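Local coordinates for protein transcriptional regulator, MerR-family (Cupriavidus metallidurans CH34, PDB 5GPE) that binds lead(II) and, as a MerR-family transcriptional regulator, probably binds DNA to control transcription in response to the metal, at residues 1-11 and 37-48. Sequence-based numbering, arbitrary orientation.
Sequences MMRIGELGKKA and FRLYDEVHLQRL
The guanidinium of R3 lies flat on the ring of F37, the two planes only 10° apart and their centres 4.0 Å from each other. F37 CE1 sits over the middle of the guanidinium, while NH1 is displaced toward the rim of the ring. NH1 also reaches R38 O at 3.1 Å, a bond tilted out of the guanidinium plane. The R3 chain bends twice, the second time at chi3 (-88°), which turns the tip back to F37 although CB leaves in the other direction. The Y40 ring takes L7 CD2 over one face, a CH-pi contact 4.1 Å from the centroid; I4 CB approaches CE1 obliquely, and the ring edge runs past M2 O and a water bridging I4 N and R38 O. Y40 CD2 in turn lies over the rim of one H44 ring face, and the Y40 hydroxyl is hydrogen-bonded to E22.

Within a MerR-type winged helix-turn-helix domain, which in this family usually binds DNA, the contact joins the chain start and helix 4-11, first of the helix-turn-helix pair with 15-23, to the lead-in of helix 42-56. A single antiparallel bridge does the tying: M2 N gives to Y40 O at 2.7 Å and Y40 N to M2 O at 2.8 Å. M1 lays its CE against L39 CB. D41 is the N-cap of helix 42-56 and forms a capping box with H44. V43 N gives to D41 OD1; H44 ND1, across the carboxylate plane from V43 N, is within hydrogen-bonding reach of OD1 and, weakly, of D41 N. H44 NE2 bonds to E29 O.

Segments 4-11 and 42-48 cross at -43° and close on each other toward their C-terminal ends. L7 CD1 rests against the L45 backbone, L7 CG meets L48 CD1 at 3.6 Å, and A11 CB touches CD1 of both L45 and L48.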
ATOM      1  N   MET B   1     -18.225  -1.218  33.638  1.00 43.10           N
ATOM      2  CA  MET B   1     -18.873  -1.302  32.291  1.00 40.08           C
ATOM      3  C   MET B   1     -18.845   0.077  31.644  1.00 34.37           C
ATOM      4  O   MET B   1     -18.977   1.091  32.330  1.00 32.39           O
ATOM      5  CB  MET B   1     -20.315  -1.803  32.386  1.00 45.34           C
ATOM      6  CG  MET B   1     -20.473  -3.159  33.058  1.00 52.44           C
ATOM      7  SD  MET B   1     -20.051  -4.539  31.989  1.00 54.63           S
ATOM      8  CE  MET B   1     -21.654  -4.821  31.258  1.00 56.74           C
ATOM      9  N   MET B   2     -18.673   0.090  30.326  1.00 31.90           N
ATOM     10  CA  MET B   2     -18.448   1.310  29.543  1.00 30.24           C
ATOM     11  C   MET B   2     -19.304   1.332  28.292  1.00 24.09           C
ATOM     12  O   MET B   2     -19.506   0.300  27.659  1.00 19.66           O
ATOM     13  CB  MET B   2     -17.004   1.352  29.027  1.00 34.84           C
ATOM     14  CG  MET B   2     -15.919   1.425  30.067  1.00 36.84           C
ATOM     15  SD  MET B   2     -14.359   1.315  29.172  1.00 38.98           S
ATOM     16  CE  MET B   2     -14.107  -0.462  29.185  1.00 36.94           C
ATOM     17  N   ARG B   3     -19.730   2.527  27.897  1.00 23.38           N
ATOM     18  CA  ARG B   3     -20.266   2.716  26.549  1.00 22.45           C
ATOM     19  C   ARG B   3     -19.099   2.854  25.582  1.00 21.27           C
ATOM     20  O   ARG B   3     -17.951   3.094  25.978  1.00 18.66           O
ATOM     21  CB  ARG B   3     -21.179   3.933  26.453  1.00 24.37           C
ATOM     22  CG  ARG B   3     -22.494   3.782  27.191  1.00 25.07           C
ATOM     23  CD  ARG B   3     -23.399   2.832  26.378  1.00 23.79           C
ATOM     24  NE  ARG B   3     -24.185   3.547  25.370  1.00 22.43           N
ATOM     25  CZ  ARG B   3     -24.952   2.992  24.430  1.00 22.27           C
ATOM     26  NH1 ARG B   3     -25.105   1.680  24.331  1.00 20.76           N
ATOM     27  NH2 ARG B   3     -25.599   3.771  23.581  1.00 24.00           N
ATOM     28  N   ILE B   4     -19.416   2.722  24.301  1.00 22.02           N
ATOM     29  CA  ILE B   4     -18.407   2.724  23.239  1.00 22.15           C
ATOM     30  C   ILE B   4     -17.522   3.986  23.248  1.00 21.92           C
ATOM     31  O   ILE B   4     -16.313   3.895  23.019  1.00 24.45           O
ATOM     32  CB  ILE B   4     -19.055   2.481  21.849  1.00 22.57           C
ATOM     33  CG1 ILE B   4     -17.977   2.190  20.800  1.00 22.42           C
ATOM     34  CG2 ILE B   4     -19.932   3.659  21.407  1.00 24.27           C
ATOM     35  CD1 ILE B   4     -18.509   1.501  19.564  1.00 22.82           C
ATOM     36  N   GLY B   5     -18.122   5.150  23.511  1.00 21.74           N
ATOM     37  CA  GLY B   5     -17.383   6.420  23.620  1.00 23.55           C
ATOM     38  C   GLY B   5     -16.274   6.387  24.673  1.00 23.86           C
ATOM     39  O   GLY B   5     -15.155   6.844  24.433  1.00 23.75           O
ATOM     40  N   GLU B   6     -16.584   5.810  25.823  1.00 23.93           N
ATOM     41  CA  GLU B   6     -15.611   5.701  26.907  1.00 23.71           C
ATOM     42  C   GLU B   6     -14.541   4.665  26.568  1.00 23.79           C
ATOM     43  O   GLU B   6     -13.370   4.861  26.891  1.00 25.99           O
ATOM     44  CB  GLU B   6     -16.291   5.338  28.231  1.00 25.47           C
ATOM     45  CG  GLU B   6     -15.342   5.410  29.423  1.00 28.00           C
ATOM     46  CD  GLU B   6     -15.935   4.939  30.748  1.00 32.60           C
ATOM     47  OE1 GLU B   6     -17.167   4.836  30.862  1.00 31.71           O
ATOM     48  OE2 GLU B   6     -15.157   4.685  31.697  1.00 36.54           O
ATOM     49  N   LEU B   7     -14.957   3.558  25.959  1.00 23.70           N
ATOM     50  CA  LEU B   7     -14.026   2.535  25.481  1.00 24.49           C
ATOM     51  C   LEU B   7     -13.013   3.137  24.502  1.00 22.53           C
ATOM     52  O   LEU B   7     -11.817   2.926  24.642  1.00 20.44           O
ATOM     53  CB  LEU B   7     -14.784   1.382  24.807  1.00 26.47           C
ATOM     54  CG  LEU B   7     -13.936   0.265  24.189  1.00 26.77           C
ATOM     55  CD1 LEU B   7     -13.146  -0.474  25.259  1.00 29.82           C
ATOM     56  CD2 LEU B   7     -14.821  -0.700  23.424  1.00 26.00           C
ATOM     57  N   GLY B   8     -13.516   3.901  23.542  1.00 21.11           N
ATOM     58  CA  GLY B   8     -12.675   4.628  22.582  1.00 22.97           C
ATOM     59  C   GLY B   8     -11.674   5.585  23.208  1.00 24.90           C
ATOM     60  O   GLY B   8     -10.492   5.586  22.846  1.00 26.20           O
ATOM     61  N   LYS B   9     -12.147   6.382  24.159  1.00 25.59           N
ATOM     62  CA  LYS B   9     -11.298   7.251  24.988  1.00 29.51           C
ATOM     63  C   LYS B   9     -10.162   6.475  25.665  1.00 26.72           C
ATOM     64  O   LYS B   9      -8.997   6.850  25.571  1.00 25.24           O
ATOM     65  CB  LYS B   9     -12.169   7.955  26.064  1.00 36.71           C
ATOM     66  CG  LYS B   9     -12.642   9.350  25.619  1.00 44.31           C
ATOM     67  CD  LYS B   9     -12.034  10.457  26.466  1.00 52.36           C
ATOM     68  CE  LYS B   9     -12.072  11.818  25.731  1.00 59.48           C
ATOM     69  NZ  LYS B   9     -13.397  12.235  25.161  1.00 65.20           N
ATOM     70  N   LYS B  10     -10.518   5.379  26.325  1.00 28.33           N
ATOM     71  CA  LYS B  10      -9.539   4.542  27.041  1.00 29.61           C
ATOM     72  C   LYS B  10      -8.540   3.831  26.125  1.00 28.65           C
ATOM     73  O   LYS B  10      -7.390   3.637  26.506  1.00 27.46           O
ATOM     74  CB  LYS B  10     -10.245   3.530  27.947  1.00 30.86           C
ATOM     75  CG  LYS B  10     -10.573   4.096  29.313  1.00 33.98           C
ATOM     76  CD  LYS B  10     -11.321   3.095  30.163  1.00 37.83           C
ATOM     77  CE  LYS B  10     -11.259   3.479  31.640  1.00 44.07           C
ATOM     78  NZ  LYS B  10     -12.420   2.965  32.407  1.00 49.34           N
ATOM     79  N   ALA B  11      -8.984   3.445  24.932  1.00 26.72           N
ATOM     80  CA  ALA B  11      -8.112   2.790  23.959  1.00 26.24           C
ATOM     81  C   ALA B  11      -7.361   3.781  23.059  1.00 26.57           C
ATOM     82  O   ALA B  11      -6.538   3.371  22.244  1.00 24.66           O
ATOM     83  CB  ALA B  11      -8.918   1.821  23.111  1.00 26.44           C
ATOM     84  N   PHE B  37     -28.970  -1.875  23.943  1.00 38.13           N
ATOM     85  CA  PHE B  37     -28.010  -1.064  24.712  1.00 35.16           C
ATOM     86  C   PHE B  37     -26.661  -1.773  24.970  1.00 34.49           C
ATOM     87  O   PHE B  37     -26.509  -2.493  25.949  1.00 34.49           O
ATOM     88  CB  PHE B  37     -28.649  -0.604  26.026  1.00 32.57           C
ATOM     89  CG  PHE B  37     -27.941   0.543  26.686  1.00 28.85           C
ATOM     90  CD1 PHE B  37     -28.007   1.835  26.156  1.00 29.02           C
ATOM     91  CD2 PHE B  37     -27.240   0.344  27.865  1.00 28.54           C
ATOM     92  CE1 PHE B  37     -27.362   2.897  26.802  1.00 26.73           C
ATOM     93  CE2 PHE B  37     -26.604   1.397  28.501  1.00 23.96           C
ATOM     94  CZ  PHE B  37     -26.666   2.673  27.971  1.00 25.94           C
ATOM     95  N   ARG B  38     -25.709  -1.615  24.067  1.00 32.74           N
ATOM     96  CA  ARG B  38     -24.433  -2.287  24.152  1.00 28.76           C
ATOM     97  C   ARG B  38     -23.459  -1.727  25.186  1.00 24.11           C
ATOM     98  O   ARG B  38     -23.235  -0.580  25.202  1.00 24.71           O
ATOM     99  CB  ARG B  38     -23.755  -2.297  22.786  1.00 30.13           C
ATOM    100  CG  ARG B  38     -24.519  -3.004  21.695  1.00 36.45           C
ATOM    101  CD  ARG B  38     -23.935  -2.788  20.313  1.00 43.22           C
ATOM    102  NE  ARG B  38     -24.287  -3.904  19.446  1.00 53.52           N
ATOM    103  CZ  ARG B  38     -23.436  -4.774  18.910  1.00 58.49           C
ATOM    104  NH1 ARG B  38     -22.127  -4.654  19.087  1.00 59.82           N
ATOM    105  NH2 ARG B  38     -23.906  -5.737  18.114  1.00 64.59           N
ATOM    106  N   LEU B  39     -22.896  -2.580  26.023  1.00 21.89           N
ATOM    107  CA  LEU B  39     -21.881  -2.211  27.016  1.00 23.32           C
ATOM    108  C   LEU B  39     -20.624  -3.046  26.868  1.00 23.75           C
ATOM    109  O   LEU B  39     -20.678  -4.210  26.479  1.00 25.39           O
ATOM    110  CB  LEU B  39     -22.415  -2.346  28.453  1.00 25.04           C
ATOM    111  CG  LEU B  39     -23.499  -1.373  28.890  1.00 26.01           C
ATOM    112  CD1 LEU B  39     -23.998  -1.731  30.279  1.00 28.35           C
ATOM    113  CD2 LEU B  39     -23.005   0.064  28.888  1.00 26.46           C
ATOM    114  N   TYR B  40     -19.490  -2.425  27.181  1.00 24.26           N
ATOM    115  CA  TYR B  40     -18.168  -3.036  27.040  1.00 26.03           C
ATOM    116  C   TYR B  40     -17.437  -2.994  28.376  1.00 28.63           C
ATOM    117  O   TYR B  40     -17.801  -2.243  29.270  1.00 28.25           O
ATOM    118  CB  TYR B  40     -17.354  -2.301  25.966  1.00 25.51           C
ATOM    119  CG  TYR B  40     -18.058  -2.201  24.622  1.00 25.06           C
ATOM    120  CD1 TYR B  40     -18.938  -1.153  24.347  1.00 25.68           C
ATOM    121  CD2 TYR B  40     -17.839  -3.146  23.625  1.00 25.86           C
ATOM    122  CE1 TYR B  40     -19.580  -1.050  23.122  1.00 27.17           C
ATOM    123  CE2 TYR B  40     -18.476  -3.061  22.391  1.00 26.33           C
ATOM    124  CZ  TYR B  40     -19.342  -2.009  22.145  1.00 28.60           C
ATOM    125  OH  TYR B  40     -19.971  -1.907  20.932  1.00 30.08           O
ATOM    126  N   ASP B  41     -16.387  -3.790  28.494  1.00 31.07           N
ATOM    127  CA  ASP B  41     -15.588  -3.882  29.720  1.00 32.96           C
ATOM    128  C   ASP B  41     -14.086  -4.033  29.414  1.00 31.79           C
ATOM    129  O   ASP B  41     -13.652  -3.852  28.259  1.00 28.52           O
ATOM    130  CB  ASP B  41     -16.139  -5.011  30.621  1.00 39.30           C
ATOM    131  CG  ASP B  41     -15.936  -6.407  30.039  1.00 44.42           C
ATOM    132  OD1 ASP B  41     -15.104  -6.603  29.129  1.00 51.47           O
ATOM    133  OD2 ASP B  41     -16.628  -7.333  30.509  1.00 56.41           O
ATOM    134  N   GLU B  42     -13.313  -4.377  30.444  1.00 31.29           N
ATOM    135  CA  GLU B  42     -11.846  -4.470  30.380  1.00 31.76           C
ATOM    136  C   GLU B  42     -11.321  -5.401  29.276  1.00 29.57           C
ATOM    137  O   GLU B  42     -10.273  -5.130  28.679  1.00 26.97           O
ATOM    138  CB  GLU B  42     -11.287  -4.913  31.751  1.00 33.47           C
ATOM    139  CG  GLU B  42      -9.758  -4.884  31.887  1.00 37.38           C
ATOM    140  CD  GLU B  42      -9.141  -3.486  31.803  1.00 39.14           C
ATOM    141  OE1 GLU B  42      -9.860  -2.474  31.993  1.00 40.83           O
ATOM    142  OE2 GLU B  42      -7.920  -3.400  31.541  1.00 43.94           O
ATOM    143  N   VAL B  43     -12.044  -6.486  29.016  1.00 28.71           N
ATOM    144  CA  VAL B  43     -11.665  -7.458  27.975  1.00 29.76           C
ATOM    145  C   VAL B  43     -11.603  -6.782  26.593  1.00 27.75           C
ATOM    146  O   VAL B  43     -10.690  -7.045  25.810  1.00 27.11           O
ATOM    147  CB  VAL B  43     -12.625  -8.673  27.939  1.00 33.21           C
ATOM    148  CG1 VAL B  43     -12.278  -9.622  26.798  1.00 35.07           C
ATOM    149  CG2 VAL B  43     -12.578  -9.439  29.262  1.00 35.01           C
ATOM    150  N   HIS B  44     -12.585  -5.928  26.309  1.00 27.46           N
ATOM    151  CA  HIS B  44     -12.661  -5.207  25.035  1.00 26.02           C
ATOM    152  C   HIS B  44     -11.551  -4.183  24.896  1.00 24.90           C
ATOM    153  O   HIS B  44     -10.962  -4.054  23.822  1.00 25.36           O
ATOM    154  CB  HIS B  44     -14.011  -4.514  24.858  1.00 27.59           C
ATOM    155  CG  HIS B  44     -15.172  -5.459  24.846  1.00 28.85           C
ATOM    156  ND1 HIS B  44     -15.786  -5.896  26.000  1.00 27.63           N
ATOM    157  CD2 HIS B  44     -15.817  -6.070  23.824  1.00 28.30           C
ATOM    158  CE1 HIS B  44     -16.762  -6.728  25.693  1.00 27.71           C
ATOM    159  NE2 HIS B  44     -16.802  -6.850  24.379  1.00 29.21           N
ATOM    160  N   LEU B  45     -11.245  -3.490  25.988  1.00 23.40           N
ATOM    161  CA  LEU B  45     -10.126  -2.551  26.024  1.00 25.08           C
ATOM    162  C   LEU B  45      -8.800  -3.255  25.713  1.00 23.22           C
ATOM    163  O   LEU B  45      -8.046  -2.804  24.854  1.00 22.05           O
ATOM    164  CB  LEU B  45     -10.041  -1.826  27.377  1.00 28.24           C
ATOM    165  CG  LEU B  45      -8.873  -0.842  27.579  1.00 29.40           C
ATOM    166  CD1 LEU B  45      -8.828   0.228  26.490  1.00 27.43           C
ATOM    167  CD2 LEU B  45      -8.950  -0.190  28.957  1.00 30.64           C
ATOM    168  N   GLN B  46      -8.530  -4.366  26.395  1.00 22.26           N
ATOM    169  CA  GLN B  46      -7.292  -5.116  26.173  1.00 24.28           C
ATOM    170  C   GLN B  46      -7.202  -5.667  24.746  1.00 22.71           C
ATOM    171  O   GLN B  46      -6.122  -5.745  24.162  1.00 20.81           O
ATOM    172  CB  GLN B  46      -7.131  -6.249  27.195  1.00 27.51           C
ATOM    173  CG  GLN B  46      -6.842  -5.768  28.617  1.00 30.02           C
ATOM    174  CD  GLN B  46      -5.706  -4.748  28.675  1.00 32.87           C
ATOM    175  OE1 GLN B  46      -4.653  -4.936  28.049  1.00 35.25           O
ATOM    176  NE2 GLN B  46      -5.929  -3.644  29.388  1.00 34.40           N
ATOM    177  N   ARG B  47      -8.342  -5.985  24.156  1.00 22.57           N
ATOM    178  CA  ARG B  47      -8.411  -6.447  22.791  1.00 23.66           C
ATOM    179  C   ARG B  47      -8.026  -5.317  21.837  1.00 22.79           C
ATOM    180  O   ARG B  47      -7.245  -5.489  20.976  1.00 21.83           O
ATOM    181  CB  ARG B  47      -9.803  -6.918  22.484  1.00 27.37           C
ATOM    182  CG  ARG B  47     -10.076  -7.149  21.034  1.00 29.79           C
ATOM    183  CD  ARG B  47      -9.272  -8.297  20.578  1.00 31.97           C
ATOM    184  NE  ARG B  47      -9.503  -9.520  21.304  1.00 34.52           N
ATOM    185  CZ  ARG B  47     -10.375 -10.447  20.970  1.00 33.21           C
ATOM    186  NH1 ARG B  47     -11.164 -10.293  19.960  1.00 33.01           N
ATOM    187  NH2 ARG B  47     -10.439 -11.540  21.674  1.00 38.84           N
ATOM    188  N   LEU B  48      -8.574  -4.151  22.044  1.00 22.70           N
ATOM    189  CA  LEU B  48      -8.252  -2.984  21.225  1.00 22.43           C
ATOM    190  C   LEU B  48      -6.783  -2.605  21.288  1.00 21.96           C
ATOM    191  O   LEU B  48      -6.180  -2.267  20.267  1.00 21.35           O
ATOM    192  CB  LEU B  48      -9.111  -1.779  21.612  1.00 21.74           C
ATOM    193  CG  LEU B  48     -10.575  -1.830  21.175  1.00 22.01           C
ATOM    194  CD1 LEU B  48     -11.349  -0.682  21.797  1.00 22.16           C
ATOM    195  CD2 LEU B  48     -10.639  -1.804  19.653  1.00 21.48           C
TER
HETATM  196  O   HOH W   1     -21.864   1.582  23.556  1.00 23.25           O